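Local structure of Bse634I restriction endonuclease (Geobacillus stearothermophilus, 1KNV) at residues S42-E45 against N46-L50; L277-F280 against E281-D284. The protein is a restriction endonuclease that recognises and cuts a specific DNA sequence, probably with the help of divalent metal ions. One frame throughout, in Å; residues are numbered along the deposited sequence.

Interaction 1. Residues S42-E45 against N46-L50; sequences SIKE and NLDKL
N46 doubles back on S42 with two donors, and both end on the same carbonyl oxygen. Its backbone N lies 2.9 Å from S42 O, and its side-chain ND2 reaches S42 O at 2.7 Å with an N-H...O angle of 155°. The two arrive from opposite faces of the carbonyl plane, ND2 standing 48° out of it, while S42 O lies close to the amide's own plane. With CG anti to the carbonyl carbon (chi1 -83°), the amide folds back beside N46's own backbone N, which brings ND2 to that oxygen. The buried amide has further partners: ND2 also donates to T40 O, and OD1 is hydrogen-bonded to Y34 OH, so both of its polar atoms are engaged.

S42 is the N-cap of helix 43-60, its OG accepting from E45 N at 3.2 Å. The next i to i+4 bonds follow in regular order: L47 N to I43 O, D48 N to K44 O at 2.9 Å, and K49 N to E45 O.

Among apolar groups, I43 and L47 run side by side on the buried flank, with I43 CG2 3.9 Å from L47 CD1.

The charged pair K44 and D48 is looser. K44 CG lies 3.7 Å from D48 OD2, yet K44 NZ stays 5.2 Å from that oxygen, and D48 OD1 forms its salt bridge with R75 of helix 68-93.

Interaction 2. Residues L277-F280 against E281-D284; sequences LTSF and EDID
Of the flat groups, the F280 ring meets I283, and the D282 carboxylate meets the loop backbone at T278 and S279. I283 CD1 approaches the ring obliquely, 4.0 Å from F280 CD2, the two side chains lying alongside and pointing the same way; beyond this pair, I43 and N46 of helix 43-60, P39, and Q86 of helix 68-93 also touch the F280 side chain. The carboxylate works through OD2, which takes two N-H groups from different directions. T278 N, 2.7 Å from D282 OD2, meets the anti lone pair of that oxygen, the one turned away from OD1, whereas S279 N, 3.0 Å from D282 OD2, comes from above the carboxylate plane, 53° out of it, along a nearly straight bond (168°).

The return bond comes from D282 N, which lies 3.3 Å from S279 OG and so completes a capping box at the start of helix 281-291. A chi1 of 65° sets S279 OG between its own backbone N and carbonyl carbon, turned to the first turn of the helix. D282 N also donates to S279 O, and I283 N to F280 O at 3.1 Å. A water joins S279 OG to E281 OE1, donating to the carboxylate at 3.0 Å. On the buried side, L277 CD2 packs against the backbone at D282 and lies 4.1 Å from I283 CG1.

With an alanine at D282, the N-H groups of T278 and S279 would probably lose the acceptor they share, leaving the loop less firmly tied to the helix. The chemistry implies a reciprocal cap: the D282 carboxylate receives two loop amides while S279 OG receives a helix amide, and that negative group at the helix N terminus probably gains from the helix dipole.

Following the chain from the N terminus, interaction 1 opens helix 43-60; more than 220 residues later interaction 2 turns the chain from strand 273-276 into helix 281-291. Each closes only a short local turn, and the two lie in series, neither nesting nor crossing. Their centres are nonetheless 13 Å apart and they touch directly: I43 N and T278 O are 3.0 Å apart, a probable hydrogen bond, and I43 CD1 packs 3.6 Å from S279 O. The start of one helix is thus set against the loop leading into the other. Helix 68-93 receives L47 and I283, a common support for both helix starts, while loop 277-280 carries the chain on from strand 273-276, outermost within this chain's five-stranded sheet.

Interaction 1. Residues S42-E45 against N46-L50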
loop_
_atom_site.group_PDB
_atom_site.type_symbol
_atom_site.label_atom_id
_atom_site.label_comp_id
_atom_site.label_asym_id
_atom_site.label_seq_id
_atom_site.Cartn_x
_atom_site.Cartn_y
_atom_site.Cartn_z
ATOM N N SER B 42 -44.663 5.356 -16.902
ATOM C CA SER B 42 -44.410 4.406 -15.823
ATOM C C SER B 42 -43.887 3.068 -16.297
ATOM O O SER B 42 -44.527 2.389 -17.102
ATOM C CB SER B 42 -45.676 4.165 -14.995
ATOM O OG SER B 42 -45.435 3.251 -13.930
ATOM N N ILE B 43 -42.718 2.697 -15.775
ATOM C CA ILE B 43 -42.083 1.434 -16.109
ATOM C C ILE B 43 -42.986 0.297 -15.647
ATOM O O ILE B 43 -43.296 -0.615 -16.418
ATOM C CB ILE B 43 -40.717 1.305 -15.406
ATOM C CG1 ILE B 43 -39.784 2.423 -15.883
ATOM C CG2 ILE B 43 -40.124 -0.065 -15.679
ATOM C CD1 ILE B 43 -38.448 2.486 -15.148
ATOM N N LYS B 44 -43.406 0.361 -14.386
ATOM C CA LYS B 44 -44.282 -0.659 -13.823
ATOM C C LYS B 44 -45.574 -0.763 -14.632
ATOM O O LYS B 44 -46.101 -1.856 -14.826
ATOM C CB LYS B 44 -44.600 -0.341 -12.364
ATOM C CG LYS B 44 -45.505 -1.360 -11.712
ATOM C CD LYS B 44 -45.781 -1.010 -10.258
ATOM C CE LYS B 44 -46.830 -1.943 -9.648
ATOM N NZ LYS B 44 -47.089 -1.630 -8.203
ATOM N N GLU B 45 -46.081 0.372 -15.110
ATOM C CA GLU B 45 -47.303 0.373 -15.910
ATOM C C GLU B 45 -47.092 -0.314 -17.265
ATOM O O GLU B 45 -47.940 -1.089 -17.713
ATOM C CB GLU B 45 -47.818 1.805 -16.103
ATOM C CG GLU B 45 -48.723 2.329 -14.965
ATOM C CD GLU B 45 -49.110 3.807 -15.125
ATOM O OE1 GLU B 45 -49.415 4.233 -16.262
ATOM O OE2 GLU B 45 -49.120 4.544 -14.114
ATOM N N ASN B 46 -45.964 -0.039 -17.915
ATOM C CA ASN B 46 -45.655 -0.671 -19.196
ATOM C C ASN B 46 -45.489 -2.178 -19.024
ATOM O O ASN B 46 -45.865 -2.962 -19.900
ATOM C CB ASN B 46 -44.374 -0.073 -19.775
ATOM C CG ASN B 46 -44.631 1.201 -20.514
ATOM O OD1 ASN B 46 -44.948 1.201 -21.695
ATOM N ND2 ASN B 46 -44.525 2.319 -19.812
ATOM N N LEU B 47 -44.951 -2.570 -17.880
ATOM C CA LEU B 47 -44.713 -3.982 -17.601
ATOM C C LEU B 47 -46.027 -4.706 -17.311
ATOM O O LEU B 47 -46.261 -5.796 -17.832
ATOM C CB LEU B 47 -43.759 -4.144 -16.422
ATOM C CG LEU B 47 -42.310 -3.692 -16.621
ATOM C CD1 LEU B 47 -41.555 -3.712 -15.294
ATOM C CD2 LEU B 47 -41.687 -4.606 -17.652
ATOM N N ASP B 48 -46.890 -4.077 -16.508
ATOM C CA ASP B 48 -48.198 -4.647 -16.170
ATOM C C ASP B 48 -48.997 -4.816 -17.453
ATOM O O ASP B 48 -49.636 -5.840 -17.651
ATOM C CB ASP B 48 -48.970 -3.758 -15.203
ATOM C CG ASP B 48 -48.366 -3.760 -13.823
ATOM O OD1 ASP B 48 -47.578 -4.691 -13.526
ATOM O OD2 ASP B 48 -48.681 -2.836 -13.043
ATOM N N LYS B 49 -48.928 -3.822 -18.335
ATOM C CA LYS B 49 -49.632 -3.858 -19.615
ATOM C C LYS B 49 -49.199 -5.054 -20.437
ATOM O O LYS B 49 -50.031 -5.799 -20.952
ATOM C CB LYS B 49 -49.353 -2.578 -20.388
ATOM C CG LYS B 49 -49.497 -2.698 -21.890
ATOM C CD LYS B 49 -49.019 -1.416 -22.547
ATOM C CE LYS B 49 -49.047 -1.501 -24.059
ATOM N NZ LYS B 49 -48.476 -0.256 -24.658
ATOM N N LEU B 50 -47.887 -5.219 -20.572
ATOM C CA LEU B 50 -47.332 -6.333 -21.317
ATOM C C LEU B 50 -47.820 -7.635 -20.688
ATOM O O LEU B 50 -48.239 -8.553 -21.392
ATOM C CB LEU B 50 -45.797 -6.267 -21.303
ATOM C CG LEU B 50 -45.150 -5.280 -22.286
ATOM C CD1 LEU B 50 -43.761 -4.899 -21.834
ATOM C CD2 LEU B 50 -45.096 -5.911 -23.664
#

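Interaction 2. Residues L277-F280 against E281-D284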
loop_
_atom_site.group_PDB
_atom_site.type_symbol
_atom_site.label_atom_id
_atom_site.label_comp_id
_atom_site.label_asym_id
_atom_site.label_seq_id
_atom_site.Cartn_x
_atom_site.Cartn_y
_atom_site.Cartn_z
ATOM N N LEU B 277 -35.824 3.968 -9.997
ATOM C CA LEU B 277 -36.359 4.070 -11.343
ATOM C C LEU B 277 -37.856 3.788 -11.379
ATOM O O LEU B 277 -38.283 2.641 -11.258
ATOM C CB LEU B 277 -35.617 3.102 -12.269
ATOM C CG LEU B 277 -34.102 3.294 -12.344
ATOM C CD1 LEU B 277 -33.487 2.147 -13.116
ATOM C CD2 LEU B 277 -33.779 4.618 -13.009
ATOM N N THR B 278 -38.655 4.839 -11.541
ATOM C CA THR B 278 -40.104 4.678 -11.593
ATOM C C THR B 278 -40.576 4.908 -13.012
ATOM O O THR B 278 -41.350 4.130 -13.561
ATOM C CB THR B 278 -40.824 5.682 -10.665
ATOM O OG1 THR B 278 -40.348 5.528 -9.322
ATOM C CG2 THR B 278 -42.324 5.434 -10.682
ATOM N N SER B 279 -40.076 5.983 -13.606
ATOM C CA SER B 279 -40.434 6.352 -14.964
ATOM C C SER B 279 -39.222 6.196 -15.835
ATOM O O SER B 279 -38.110 6.062 -15.339
ATOM C CB SER B 279 -40.880 7.814 -15.015
ATOM O OG SER B 279 -39.810 8.688 -14.682
ATOM N N PHE B 280 -39.433 6.222 -17.140
ATOM C CA PHE B 280 -38.320 6.120 -18.059
ATOM C C PHE B 280 -37.449 7.351 -17.956
ATOM O O PHE B 280 -36.261 7.310 -18.257
ATOM C CB PHE B 280 -38.830 5.942 -19.477
ATOM C CG PHE B 280 -39.382 4.595 -19.713
ATOM C CD1 PHE B 280 -40.647 4.268 -19.251
ATOM C CD2 PHE B 280 -38.598 3.609 -20.294
ATOM C CE1 PHE B 280 -41.129 2.973 -19.355
ATOM C CE2 PHE B 280 -39.058 2.315 -20.407
ATOM C CZ PHE B 280 -40.331 1.990 -19.935
ATOM N N GLU B 281 -38.034 8.453 -17.520
ATOM C CA GLU B 281 -37.254 9.663 -17.378
ATOM C C GLU B 281 -36.242 9.465 -16.252
ATOM O O GLU B 281 -35.163 10.060 -16.275
ATOM C CB GLU B 281 -38.160 10.854 -17.069
ATOM C CG GLU B 281 -37.388 12.129 -16.793
ATOM C CD GLU B 281 -38.293 13.326 -16.613
ATOM O OE1 GLU B 281 -39.326 13.189 -15.927
ATOM O OE2 GLU B 281 -37.966 14.406 -17.148
ATOM N N ASP B 282 -36.595 8.636 -15.266
ATOM C CA ASP B 282 -35.694 8.373 -14.140
ATOM C C ASP B 282 -34.415 7.673 -14.599
ATOM O O ASP B 282 -33.396 7.714 -13.907
ATOM C CB ASP B 282 -36.365 7.504 -13.072
ATOM C CG ASP B 282 -37.437 8.242 -12.301
ATOM O OD1 ASP B 282 -37.374 9.493 -12.219
ATOM O OD2 ASP B 282 -38.330 7.556 -11.755
ATOM N N ILE B 283 -34.486 7.016 -15.755
ATOM C CA ILE B 283 -33.344 6.319 -16.323
ATOM C C ILE B 283 -32.382 7.370 -16.863
ATOM O O ILE B 283 -31.175 7.289 -16.642
ATOM C CB ILE B 283 -33.776 5.388 -17.481
ATOM C CG1 ILE B 283 -34.699 4.284 -16.957
ATOM C CG2 ILE B 283 -32.549 4.790 -18.149
ATOM C CD1 ILE B 283 -35.267 3.376 -18.050
ATOM N N ASP B 284 -32.930 8.352 -17.579
ATOM C CA ASP B 284 -32.134 9.442 -18.145
ATOM C C ASP B 284 -31.474 10.252 -17.030
ATOM O O ASP B 284 -30.315 10.646 -17.137
ATOM C CB ASP B 284 -33.005 10.404 -18.961
ATOM C CG ASP B 284 -33.584 9.777 -20.204
ATOM O OD1 ASP B 284 -33.144 8.678 -20.597
ATOM O OD2 ASP B 284 -34.484 10.414 -20.796
HETATM O O HOH W 1 -41.190 11.513 -14.265
#